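Local coordinates for protein HemO (Neisseria meningitidis, PDB 1J77) that binds heme and probably works as a heme oxygenase, opening the porphyrin ring by oxidation, at residues L29-Q34 with A121-K126; N41-L46 with K86-E91; L111-G116 with R178-F183. All coordinates share one frame; numbering follows the deposited sequence. Where two conformers were deposited one is given.

Contact 1 of 3, residues L29-Q34 with A121-K126; sequences LVMSVQ and AAFLFK. With HEM (protoporphyrin IX containing Fe), chain B.
Met31 reaches across to Phe123 and brings its sulfur and methyl to the rim of the ring. This is a Met-aromatic contact of the edge type: SD lies 5.2 Å from the centroid of the Phe123 ring, 79° off its normal. The terminal methyl does the closest touching, with Met31 CE 3.7 Å from Phe123 CE2 and near the ring plane. Bends at chi2 (-55°) and chi3 (-64°) curl the thioether round to this edge.

The rest between the segments is looser aliphatic packing. Leu124 sends CD2 to 4.4 Å from Val30 CG1, and the same methyl lies near Met31 SD.

One edge of the heme, through a vinyl and a methyl, meets both segments. The pyrrole B vinyl reaches in between Val30, Met31 and Leu124: CBB is 3.7 Å from Met31 CG and 3.8 Å from Val30 CG1, while CAB is 3.9 Å from Leu124 CD2. The neighbouring methyl CMB meets Phe123 obliquely. These four residues form an apolar wall of the heme pocket.

Here the end of helix 11-32 faces the start of helix 122-129. Phe45 of helix 39-60 touches both Val30 and Leu124, and Tyr184 and Leu188 of helix 167-192 pack on Val30.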
loop_
_atom_site.group_PDB
_atom_site.type_symbol
_atom_site.label_atom_id
_atom_site.label_comp_id
_atom_site.label_asym_id
_atom_site.label_seq_id
_atom_site.Cartn_x
_atom_site.Cartn_y
_atom_site.Cartn_z
ATOM N N LEU A 29 -5.823 -0.844 12.517
ATOM C CA LEU A 29 -5.032 -2.003 12.915
ATOM C C LEU A 29 -3.530 -1.722 12.937
ATOM O O LEU A 29 -2.801 -2.199 13.815
ATOM C CB LEU A 29 -5.344 -3.202 12.025
ATOM C CG LEU A 29 -4.706 -4.548 12.368
ATOM C CD1 LEU A 29 -5.016 -5.013 13.810
ATOM C CD2 LEU A 29 -5.173 -5.560 11.387
ATOM N N VAL A 30 -3.035 -1.017 11.917
ATOM C CA VAL A 30 -1.625 -0.653 11.863
ATOM C C VAL A 30 -1.277 0.146 13.148
ATOM O O VAL A 30 -0.315 -0.149 13.855
ATOM C CB VAL A 30 -1.301 0.204 10.635
ATOM C CG1 VAL A 30 0.077 0.933 10.787
ATOM C CG2 VAL A 30 -1.392 -0.653 9.331
ATOM N N MET A 31 -2.069 1.147 13.442
ATOM C CA MET A 31 -1.745 1.910 14.646
ATOM C C MET A 31 -1.872 1.124 15.943
ATOM O O MET A 31 -1.038 1.285 16.823
ATOM C CB MET A 31 -2.542 3.173 14.674
ATOM C CG MET A 31 -2.297 4.094 13.495
ATOM S SD MET A 31 -0.542 4.535 13.269
ATOM C CE MET A 31 -0.235 5.425 14.761
ATOM N N SER A 32 -2.808 0.182 16.008
ATOM C CA SER A 32 -2.977 -0.576 17.249
ATOM C C SER A 32 -1.758 -1.435 17.559
ATOM O O SER A 32 -1.504 -1.752 18.745
ATOM C CB SER A 32 -4.177 -1.506 17.207
ATOM O OG SER A 32 -5.355 -0.822 17.073
ATOM N N VAL A 33 -1.005 -1.882 16.544
ATOM C CA VAL A 33 0.128 -2.780 16.823
ATOM C C VAL A 33 1.424 -1.993 17.098
ATOM O O VAL A 33 2.460 -2.592 17.295
ATOM C CB VAL A 33 0.347 -3.833 15.680
ATOM C CG1 VAL A 33 -0.840 -4.803 15.666
ATOM C CG2 VAL A 33 0.589 -3.186 14.357
ATOM N N GLN A 34 1.310 -0.667 17.163
ATOM C CA GLN A 34 2.406 0.169 17.631
ATOM C C GLN A 34 3.690 0.015 16.792
ATOM O O GLN A 34 4.737 -0.452 17.282
ATOM C CB GLN A 34 2.641 -0.157 19.105
ATOM C CG GLN A 34 1.591 0.478 20.070
ATOM C CD GLN A 34 1.891 1.918 20.495
ATOM O OE1 GLN A 34 1.109 2.551 21.254
ATOM N NE2 GLN A 34 3.048 2.421 20.107
ATOM N N ALA A 121 0.595 8.340 3.098
ATOM C CA ALA A 121 1.727 8.004 3.951
ATOM C C ALA A 121 2.355 9.166 4.714
ATOM O O ALA A 121 3.317 8.977 5.416
ATOM C CB ALA A 121 2.812 7.331 3.099
ATOM N N ALA A 122 1.829 10.364 4.579
ATOM C CA ALA A 122 2.375 11.493 5.337
ATOM C C ALA A 122 2.340 11.303 6.871
ATOM O O ALA A 122 3.293 11.659 7.590
ATOM C CB ALA A 122 1.630 12.738 4.984
ATOM N N PHE A 123 1.243 10.762 7.385
ATOM C CA PHE A 123 1.142 10.591 8.838
ATOM C C PHE A 123 2.200 9.623 9.275
ATOM O O PHE A 123 2.913 9.833 10.250
ATOM C CB PHE A 123 -0.255 10.095 9.207
ATOM C CG PHE A 123 -0.437 9.806 10.646
ATOM C CD1 PHE A 123 -0.889 10.800 11.507
ATOM C CD2 PHE A 123 -0.195 8.535 11.136
ATOM C CE1 PHE A 123 -1.075 10.536 12.858
ATOM C CE2 PHE A 123 -0.366 8.275 12.480
ATOM C CZ PHE A 123 -0.815 9.278 13.337
ATOM N N LEU A 124 2.349 8.512 8.561
ATOM C CA LEU A 124 3.346 7.537 8.923
ATOM C C LEU A 124 4.756 8.125 8.813
ATOM O O LEU A 124 5.626 7.791 9.616
ATOM C CB LEU A 124 3.238 6.299 8.040
ATOM C CG LEU A 124 1.995 5.426 8.212
ATOM C CD1 LEU A 124 2.008 4.472 7.092
ATOM C CD2 LEU A 124 1.970 4.691 9.560
ATOM N N PHE A 125 4.981 8.915 7.755
ATOM C CA PHE A 125 6.292 9.551 7.570
ATOM C C PHE A 125 6.571 10.473 8.754
ATOM O O PHE A 125 7.691 10.522 9.301
ATOM C CB PHE A 125 6.328 10.351 6.259
ATOM C CG PHE A 125 7.697 10.797 5.835
ATOM C CD1 PHE A 125 8.744 9.902 5.750
ATOM C CD2 PHE A 125 7.904 12.117 5.456
ATOM C CE1 PHE A 125 9.993 10.325 5.332
ATOM C CE2 PHE A 125 9.168 12.540 5.021
ATOM C CZ PHE A 125 10.190 11.639 4.964
ATOM N N LYS A 126 5.565 11.230 9.159
ATOM C CA LYS A 126 5.762 12.127 10.326
ATOM C C LYS A 126 6.177 11.335 11.561
ATOM O O LYS A 126 7.090 11.723 12.293
ATOM C CB LYS A 126 4.529 12.964 10.625
ATOM C CG LYS A 126 4.556 13.636 11.994
ATOM C CD LYS A 126 3.279 14.321 12.324
ATOM C CE LYS A 126 3.399 14.915 13.731
ATOM N NZ LYS A 126 2.641 16.152 13.946
HETATM C CHA HEM B . -5.673 7.558 1.529
HETATM C CHB HEM B . -4.229 7.569 6.151
HETATM C CHC HEM B . -2.489 3.044 5.599
HETATM C CHD HEM B . -4.383 2.882 1.109
HETATM C C1A HEM B . -5.346 7.982 2.794
HETATM C C2A HEM B . -5.477 9.363 3.312
HETATM C C3A HEM B . -5.074 9.330 4.580
HETATM C C4A HEM B . -4.690 7.971 4.931
HETATM C CMA HEM B . -5.031 10.543 5.543
HETATM C CAA HEM B . -5.920 10.655 2.565
HETATM C CBA HEM B . -4.669 11.382 2.069
HETATM C CGA HEM B . -5.013 12.577 1.201
HETATM O O1A HEM B . -6.166 12.629 0.683
HETATM O O2A HEM B . -4.128 13.474 1.058
HETATM C C1B HEM B . -3.622 6.350 6.418
HETATM C C2B HEM B . -2.999 5.993 7.663
HETATM C C3B HEM B . -2.538 4.716 7.535
HETATM C C4B HEM B . -2.809 4.288 6.164
HETATM C CMB HEM B . -2.941 6.977 8.859
HETATM C CAB HEM B . -1.752 3.890 8.555
HETATM C CBB HEM B . -1.990 3.986 9.859
HETATM C C1C HEM B . -2.802 2.645 4.327
HETATM C C2C HEM B . -2.392 1.390 3.699
HETATM C C3C HEM B . -2.970 1.331 2.489
HETATM C C4C HEM B . -3.667 2.563 2.237
HETATM C CMC HEM B . -1.573 0.308 4.418
HETATM C CAC HEM B . -2.886 0.221 1.450
HETATM C CBC HEM B . -2.528 -1.004 1.822
HETATM C C1D HEM B . -4.893 4.117 0.859
HETATM C C2D HEM B . -5.548 4.440 -0.382
HETATM C C3D HEM B . -5.972 5.870 -0.261
HETATM C C4D HEM B . -5.511 6.276 1.044
HETATM C CMD HEM B . -5.764 3.483 -1.555
HETATM C CAD HEM B . -6.654 6.756 -1.303
HETATM C CBD HEM B . -8.081 7.068 -0.960
HETATM C CGD HEM B . -8.600 7.842 -2.151
HETATM O O1D HEM B . -9.070 7.185 -3.111
HETATM O O2D HEM B . -8.600 9.111 -2.108
HETATM N NA HEM B . -4.857 7.187 3.803
HETATM N NB HEM B . -3.525 5.277 5.545
HETATM N NC HEM B . -3.548 3.311 3.399
HETATM N ND HEM B . -4.877 5.223 1.721
HETATM FE FE HEM B . -4.308 5.227 3.642
HETATM O O HOH W 1 -2.579 5.808 2.946
#

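Contact 2 of 3, residues N41-L46 with K86-E91; sequences NYIKFL and KDLGEE
Ile43 lays its aliphatic branches against the side chain of an acid, Glu90, and no hydrogen bond or ion pair joins the two segments. The methyl CD1 of Ile43 comes within 3.8 Å of Glu90 OE2, and Ile43 CG2 is 3.9 Å from Glu90 CD. The two side chains approach from opposite directions. A bend at chi2 (-71°) folds the Glu90 chain, so that its CG methylene as well as its carboxylate rests on the isoleucine. The carboxylate's other oxygen, OE1, has a long, weak ion pair with Lys47, one turn further along the helix that carries Ile43.

The more conventional part of the contact belongs to Leu88, a buried side chain that points at helix 39-60. Its CB sits 4.2 Å from Ile43 CG1, where the two side chains pass at a slant, and its CG is 4.3 Å from Leu46 CD1. Ile43 and Leu46 are three residues apart and offer one apolar strip along the helix face, which Leu88 meets.

The backbone turn puts Leu88 and Glu90 on the same partner. Gly89, with phi at +86°, is the C-prime residue of a Schellman motif: Gly89 N bonds to Lys86 O at 2.8 Å, and Glu90 N turns back to Leu85 O. The helix ends there, and the chain swings round with both flanking side chains directed toward helix 39-60.

The contact joins the C-terminal end of helix 78-87 to the first turns of helix 39-60. Leu46 also touches Asp84 and Leu85 of the former, while the loop residue Tyr133 touches Leu88 and stacks on Tyr42; Asp87 forms a salt bridge with Arg140 of the same loop region.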
loop_
_atom_site.group_PDB
_atom_site.type_symbol
_atom_site.label_atom_id
_atom_site.label_comp_id
_atom_site.label_asym_id
_atom_site.label_seq_id
_atom_site.Cartn_x
_atom_site.Cartn_y
_atom_site.Cartn_z
ATOM N N ASN A 41 9.603 -3.208 16.662
ATOM C CA ASN A 41 8.299 -3.102 16.025
ATOM C C ASN A 41 8.354 -2.389 14.654
ATOM O O ASN A 41 7.545 -2.728 13.764
ATOM C CB ASN A 41 7.284 -2.462 16.969
ATOM C CG ASN A 41 6.575 -3.480 17.812
ATOM O OD1 ASN A 41 7.081 -4.571 18.087
ATOM N ND2 ASN A 41 5.336 -3.154 18.174
ATOM N N TYR A 42 9.239 -1.421 14.476
ATOM C CA TYR A 42 9.344 -0.724 13.179
ATOM C C TYR A 42 9.827 -1.718 12.144
ATOM O O TYR A 42 9.399 -1.660 10.960
ATOM C CB TYR A 42 10.277 0.503 13.205
ATOM C CG TYR A 42 10.230 1.324 11.944
ATOM C CD1 TYR A 42 9.096 2.026 11.580
ATOM C CD2 TYR A 42 11.337 1.407 11.083
ATOM C CE1 TYR A 42 9.057 2.803 10.436
ATOM C CE2 TYR A 42 11.306 2.175 9.974
ATOM C CZ TYR A 42 10.179 2.860 9.624
ATOM O OH TYR A 42 10.131 3.569 8.464
ATOM N N ILE A 43 10.691 -2.640 12.546
ATOM C CA ILE A 43 11.179 -3.651 11.600
ATOM C C ILE A 43 10.022 -4.563 11.207
ATOM O O ILE A 43 9.890 -4.949 10.036
ATOM C CB ILE A 43 12.406 -4.407 12.188
ATOM C CG1 ILE A 43 13.642 -3.520 12.061
ATOM C CG2 ILE A 43 12.580 -5.700 11.487
ATOM C CD1 ILE A 43 14.852 -3.960 12.882
ATOM N N LYS A 44 9.151 -4.876 12.143
ATOM C CA LYS A 44 7.958 -5.661 11.818
ATOM C C LYS A 44 7.104 -4.942 10.783
ATOM O O LYS A 44 6.569 -5.570 9.844
ATOM C CB LYS A 44 7.149 -5.902 13.082
ATOM C CG LYS A 44 8.031 -6.197 14.335
ATOM C CD LYS A 44 7.152 -6.550 15.540
ATOM C CE LYS A 44 7.922 -7.067 16.710
ATOM N NZ LYS A 44 7.048 -7.967 17.482
ATOM N N PHE A 45 6.996 -3.651 10.926
ATOM C CA PHE A 45 6.256 -2.830 10.009
ATOM C C PHE A 45 6.921 -2.862 8.642
ATOM O O PHE A 45 6.263 -2.971 7.626
ATOM C CB PHE A 45 6.146 -1.405 10.529
ATOM C CG PHE A 45 5.425 -0.502 9.634
ATOM C CD1 PHE A 45 4.082 -0.704 9.433
ATOM C CD2 PHE A 45 6.068 0.536 8.961
ATOM C CE1 PHE A 45 3.393 0.078 8.553
ATOM C CE2 PHE A 45 5.358 1.344 8.090
ATOM C CZ PHE A 45 4.019 1.127 7.931
ATOM N N LEU A 46 8.238 -2.684 8.617
ATOM C CA LEU A 46 8.942 -2.718 7.345
ATOM C C LEU A 46 8.775 -4.078 6.662
ATOM O O LEU A 46 8.702 -4.142 5.407
ATOM C CB LEU A 46 10.429 -2.416 7.582
ATOM C CG LEU A 46 10.841 -0.968 7.866
ATOM C CD1 LEU A 46 12.362 -0.878 7.961
ATOM C CD2 LEU A 46 10.358 0.056 6.924
ATOM N N LYS A 86 17.555 -2.551 4.888
ATOM C CA LYS A 86 19.041 -2.537 4.919
ATOM C C LYS A 86 19.572 -1.535 5.943
ATOM O O LYS A 86 20.466 -1.869 6.754
ATOM C CB LYS A 86 19.609 -2.253 3.526
ATOM C CG LYS A 86 21.130 -2.392 3.436
ATOM C CD LYS A 86 21.621 -2.268 1.988
ATOM C CE LYS A 86 23.136 -2.519 1.863
ATOM N NZ LYS A 86 23.635 -2.238 0.471
ATOM N N ASP A 87 19.045 -0.324 5.884
ATOM C CA ASP A 87 19.407 0.737 6.804
ATOM C C ASP A 87 19.257 0.246 8.230
ATOM O O ASP A 87 20.085 0.569 9.106
ATOM C CB ASP A 87 18.527 1.968 6.618
ATOM C CG ASP A 87 18.669 2.613 5.283
ATOM O OD1 ASP A 87 19.715 2.397 4.576
ATOM O OD2 ASP A 87 17.781 3.391 4.853
ATOM N N LEU A 88 18.183 -0.502 8.489
ATOM C CA LEU A 88 17.915 -0.978 9.848
ATOM C C LEU A 88 18.672 -2.273 10.188
ATOM O O LEU A 88 18.445 -2.886 11.222
ATOM C CB LEU A 88 16.408 -1.118 10.087
ATOM C CG LEU A 88 15.635 0.139 10.549
ATOM C CD1 LEU A 88 15.983 0.474 11.957
ATOM C CD2 LEU A 88 15.885 1.351 9.686
ATOM N N GLY A 89 19.576 -2.692 9.311
ATOM C CA GLY A 89 20.422 -3.831 9.607
ATOM C C GLY A 89 19.811 -5.159 9.266
ATOM O O GLY A 89 20.279 -6.211 9.724
ATOM N N GLU A 90 18.752 -5.119 8.446
ATOM C CA GLU A 90 18.033 -6.319 8.053
ATOM C C GLU A 90 18.257 -6.673 6.592
ATOM O O GLU A 90 18.354 -5.777 5.760
ATOM C CB GLU A 90 16.517 -6.077 8.175
ATOM C CG GLU A 90 15.988 -5.918 9.577
ATOM C CD GLU A 90 15.999 -7.201 10.328
ATOM O OE1 GLU A 90 15.591 -8.234 9.752
ATOM O OE2 GLU A 90 16.433 -7.161 11.522
ATOM N N GLU A 91 18.222 -7.965 6.295
ATOM C CA GLU A 91 18.286 -8.430 4.920
ATOM C C GLU A 91 16.901 -8.389 4.304
ATOM O O GLU A 91 15.903 -8.244 5.020
ATOM C CB GLU A 91 18.808 -9.851 4.876
ATOM C CG GLU A 91 20.278 -9.915 5.221
ATOM C CD GLU A 91 20.684 -11.271 5.735
ATOM O OE1 GLU A 91 19.815 -11.968 6.318
ATOM O OE2 GLU A 91 21.866 -11.638 5.554
#

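Contact 3 of 3, residues L111-G116 with R178-F183; sequences LYCAEG and REAFAF. With HEM (protoporphyrin IX containing Fe), chain B.
Tyr112 donates its hydroxyl hydrogen to a heme propionate, with OH 2.7 Å from HEM O1D. The accepting oxygen lies near the plane of the phenol ring, at its edge, while the heme methyl CMD lies against one face, 3.8 Å from its plane and nearer the ring's border than its centre. With Tyr112 CG anti to the backbone N (chi1 164°), the ring is carried out along the porphyrin margin and the hydroxyl to the propionate.

Between the helices themselves, Cys113 carries the contact. Its sulfur lies almost over the centre of the Phe181 ring, 3.8 Å from the centroid and only 11° off the normal, a sulfur-aromatic contact to the face. The same SG is 3.7 Å from Ala180 CB, and the small alanine lets the backbones come close. The heme enters here too: Cys113 SG is 3.5 Å from the vinyl carbon CAC, and the Phe181 ring turns its edge to the meso carbon, with CE2 3.6 Å from HEM CHD.

Gly116 has no side chain, and its carbonyl carbon C approaches HEM C2D to 3.3 Å. On this face of the heme the oxygen of water 1 ligates the iron, HEM FE, at 1.9 Å. Phe181 lies beside the axial His23, which belongs to the opposite face. A helix running with its glycine backbone close over the heme, across from the proximal histidine, is the distal-helix arrangement of heme oxygenases.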
loop_
_atom_site.group_PDB
_atom_site.type_symbol
_atom_site.label_atom_id
_atom_site.label_comp_id
_atom_site.label_asym_id
_atom_site.label_seq_id
_atom_site.Cartn_x
_atom_site.Cartn_y
_atom_site.Cartn_z
ATOM N N LEU A 111 -3.401 -2.103 -7.737
ATOM C CA LEU A 111 -2.658 -0.929 -8.040
ATOM C C LEU A 111 -3.201 0.363 -7.362
ATOM O O LEU A 111 -2.415 1.163 -6.865
ATOM C CB LEU A 111 -2.567 -0.760 -9.577
ATOM C CG LEU A 111 -1.773 0.452 -10.028
ATOM C CD1 LEU A 111 -0.385 0.469 -9.594
ATOM C CD2 LEU A 111 -1.865 0.590 -11.560
ATOM N N TYR A 112 -4.504 0.547 -7.410
ATOM C CA TYR A 112 -5.183 1.637 -6.683
ATOM C C TYR A 112 -4.793 1.601 -5.187
ATOM O O TYR A 112 -4.340 2.621 -4.629
ATOM C CB TYR A 112 -6.703 1.510 -6.866
ATOM C CG TYR A 112 -7.479 2.334 -5.856
ATOM C CD1 TYR A 112 -7.608 3.721 -6.002
ATOM C CD2 TYR A 112 -8.032 1.718 -4.759
ATOM C CE1 TYR A 112 -8.281 4.467 -5.045
ATOM C CE2 TYR A 112 -8.691 2.459 -3.769
ATOM C CZ TYR A 112 -8.821 3.839 -3.920
ATOM O OH TYR A 112 -9.505 4.575 -2.926
ATOM N N CYS A 113 -4.860 0.435 -4.572
ATOM C CA CYS A 113 -4.576 0.283 -3.126
ATOM C C CYS A 113 -3.138 0.666 -2.856
ATOM O O CYS A 113 -2.855 1.470 -1.979
ATOM C CB CYS A 113 -4.836 -1.144 -2.764
ATOM S SG CYS A 113 -4.661 -1.531 -1.070
ATOM N N ALA A 114 -2.187 0.106 -3.621
ATOM C CA ALA A 114 -0.823 0.461 -3.371
ATOM C C ALA A 114 -0.485 1.920 -3.636
ATOM O O ALA A 114 0.303 2.530 -2.906
ATOM C CB ALA A 114 0.151 -0.466 -4.184
ATOM N N GLU A 115 -1.046 2.477 -4.720
ATOM C CA GLU A 115 -0.683 3.818 -5.061
ATOM C C GLU A 115 -1.341 4.816 -4.083
ATOM O O GLU A 115 -0.698 5.805 -3.674
ATOM C CB GLU A 115 -0.943 4.096 -6.543
ATOM C CG GLU A 115 -0.246 5.373 -7.029
ATOM C CD GLU A 115 1.233 5.416 -6.788
ATOM O OE1 GLU A 115 1.942 4.405 -6.993
ATOM O OE2 GLU A 115 1.738 6.485 -6.414
ATOM N N GLY A 116 -2.572 4.550 -3.693
ATOM C CA GLY A 116 -3.192 5.365 -2.681
ATOM C C GLY A 116 -2.488 5.333 -1.337
ATOM O O GLY A 116 -2.515 6.329 -0.621
ATOM N N ARG A 178 -10.609 -4.500 -2.624
ATOM C CA ARG A 178 -11.057 -5.100 -1.353
ATOM C C ARG A 178 -10.065 -6.225 -0.940
ATOM O O ARG A 178 -9.661 -6.341 0.222
ATOM C CB ARG A 178 -12.507 -5.656 -1.458
ATOM C CG ARG A 178 -13.586 -4.585 -1.580
ATOM C CD ARG A 178 -15.000 -5.091 -1.661
ATOM N NE ARG A 178 -15.876 -3.938 -1.549
ATOM C CZ ARG A 178 -17.151 -3.918 -1.888
ATOM N NH1 ARG A 178 -17.729 -5.004 -2.376
ATOM N NH2 ARG A 178 -17.842 -2.791 -1.730
ATOM N N GLU A 179 -9.692 -7.057 -1.909
ATOM C CA GLU A 179 -8.783 -8.163 -1.681
ATOM C C GLU A 179 -7.369 -7.723 -1.335
ATOM O O GLU A 179 -6.726 -8.378 -0.503
ATOM C CB GLU A 179 -8.807 -9.162 -2.836
ATOM C CG GLU A 179 -10.165 -9.859 -2.957
ATOM C CD GLU A 179 -10.316 -10.744 -4.170
ATOM O OE1 GLU A 179 -9.290 -11.175 -4.724
ATOM O OE2 GLU A 179 -11.474 -11.064 -4.500
ATOM N N ALA A 180 -6.892 -6.610 -1.899
ATOM C CA ALA A 180 -5.546 -6.042 -1.579
ATOM C C ALA A 180 -5.522 -5.579 -0.126
ATOM O O ALA A 180 -4.597 -5.918 0.607
ATOM C CB ALA A 180 -5.229 -4.947 -2.459
ATOM N N PHE A 181 -6.577 -4.877 0.287
ATOM C CA PHE A 181 -6.659 -4.467 1.692
ATOM C C PHE A 181 -6.742 -5.654 2.600
ATOM O O PHE A 181 -6.131 -5.659 3.671
ATOM C CB PHE A 181 -7.852 -3.539 1.962
ATOM C CG PHE A 181 -7.669 -2.082 1.541
ATOM C CD1 PHE A 181 -8.522 -1.504 0.579
ATOM C CD2 PHE A 181 -6.692 -1.264 2.106
ATOM C CE1 PHE A 181 -8.400 -0.185 0.233
ATOM C CE2 PHE A 181 -6.602 0.061 1.760
ATOM C CZ PHE A 181 -7.445 0.599 0.785
ATOM N N ALA A 182 -7.525 -6.678 2.226
ATOM C CA ALA A 182 -7.631 -7.843 3.084
ATOM C C ALA A 182 -6.320 -8.565 3.226
ATOM O O ALA A 182 -5.966 -9.006 4.300
ATOM C CB ALA A 182 -8.663 -8.778 2.577
ATOM N N PHE A 183 -5.587 -8.702 2.121
ATOM C CA PHE A 183 -4.267 -9.306 2.150
ATOM C C PHE A 183 -3.298 -8.514 3.049
ATOM O O PHE A 183 -2.560 -9.109 3.819
ATOM C CB PHE A 183 -3.715 -9.453 0.729
ATOM C CG PHE A 183 -2.296 -10.005 0.664
ATOM C CD1 PHE A 183 -2.035 -11.311 1.055
ATOM C CD2 PHE A 183 -1.227 -9.200 0.322
ATOM C CE1 PHE A 183 -0.794 -11.800 1.003
ATOM C CE2 PHE A 183 0.055 -9.725 0.271
ATOM C CZ PHE A 183 0.246 -11.025 0.632
HETATM C CHA HEM B . -5.673 7.558 1.529
HETATM C CHB HEM B . -4.229 7.569 6.151
HETATM C CHC HEM B . -2.489 3.044 5.599
HETATM C CHD HEM B . -4.383 2.882 1.109
HETATM C C1A HEM B . -5.346 7.982 2.794
HETATM C C2A HEM B . -5.477 9.363 3.312
HETATM C C3A HEM B . -5.074 9.330 4.580
HETATM C C4A HEM B . -4.690 7.971 4.931
HETATM C CMA HEM B . -5.031 10.543 5.543
HETATM C CAA HEM B . -5.920 10.655 2.565
HETATM C CBA HEM B . -4.669 11.382 2.069
HETATM C CGA HEM B . -5.013 12.577 1.201
HETATM O O1A HEM B . -6.166 12.629 0.683
HETATM O O2A HEM B . -4.128 13.474 1.058
HETATM C C1B HEM B . -3.622 6.350 6.418
HETATM C C2B HEM B . -2.999 5.993 7.663
HETATM C C3B HEM B . -2.538 4.716 7.535
HETATM C C4B HEM B . -2.809 4.288 6.164
HETATM C CMB HEM B . -2.941 6.977 8.859
HETATM C CAB HEM B . -1.752 3.890 8.555
HETATM C CBB HEM B . -1.990 3.986 9.859
HETATM C C1C HEM B . -2.802 2.645 4.327
HETATM C C2C HEM B . -2.392 1.390 3.699
HETATM C C3C HEM B . -2.970 1.331 2.489
HETATM C C4C HEM B . -3.667 2.563 2.237
HETATM C CMC HEM B . -1.573 0.308 4.418
HETATM C CAC HEM B . -2.886 0.221 1.450
HETATM C CBC HEM B . -2.528 -1.004 1.822
HETATM C C1D HEM B . -4.893 4.117 0.859
HETATM C C2D HEM B . -5.548 4.440 -0.382
HETATM C C3D HEM B . -5.972 5.870 -0.261
HETATM C C4D HEM B . -5.511 6.276 1.044
HETATM C CMD HEM B . -5.764 3.483 -1.555
HETATM C CAD HEM B . -6.654 6.756 -1.303
HETATM C CBD HEM B . -8.081 7.068 -0.960
HETATM C CGD HEM B . -8.600 7.842 -2.151
HETATM O O1D HEM B . -9.070 7.185 -3.111
HETATM O O2D HEM B . -8.600 9.111 -2.108
HETATM N NA HEM B . -4.857 7.187 3.803
HETATM N NB HEM B . -3.525 5.277 5.545
HETATM N NC HEM B . -3.548 3.311 3.399
HETATM N ND HEM B . -4.877 5.223 1.721
HETATM FE FE HEM B . -4.308 5.227 3.642
HETATM O O HOH W 1 -2.579 5.808 2.946
#

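Contact 1 meets the heme at the pyrrole B edge; contact 3, its centre about 16 Å away, meets pyrroles C and D and also the distal face. They do not touch directly, but helices 104-119 and 122-129 follow one another, so one run of chain serves both, and their segments alternate along the sequence. The centre of contact 2 is about 15 Å from that of contact 1 and about 22 Å from that of contact 3. Its segments fall within the sequence between those of contact 1, and it precedes contact 3. Asn41 ND2 of helix 39-60 probably bonds to Gln34 O, linking contacts 2 and 1. Two contacts thus line the heme pocket while the third joins helices at the periphery of this all-helical fold.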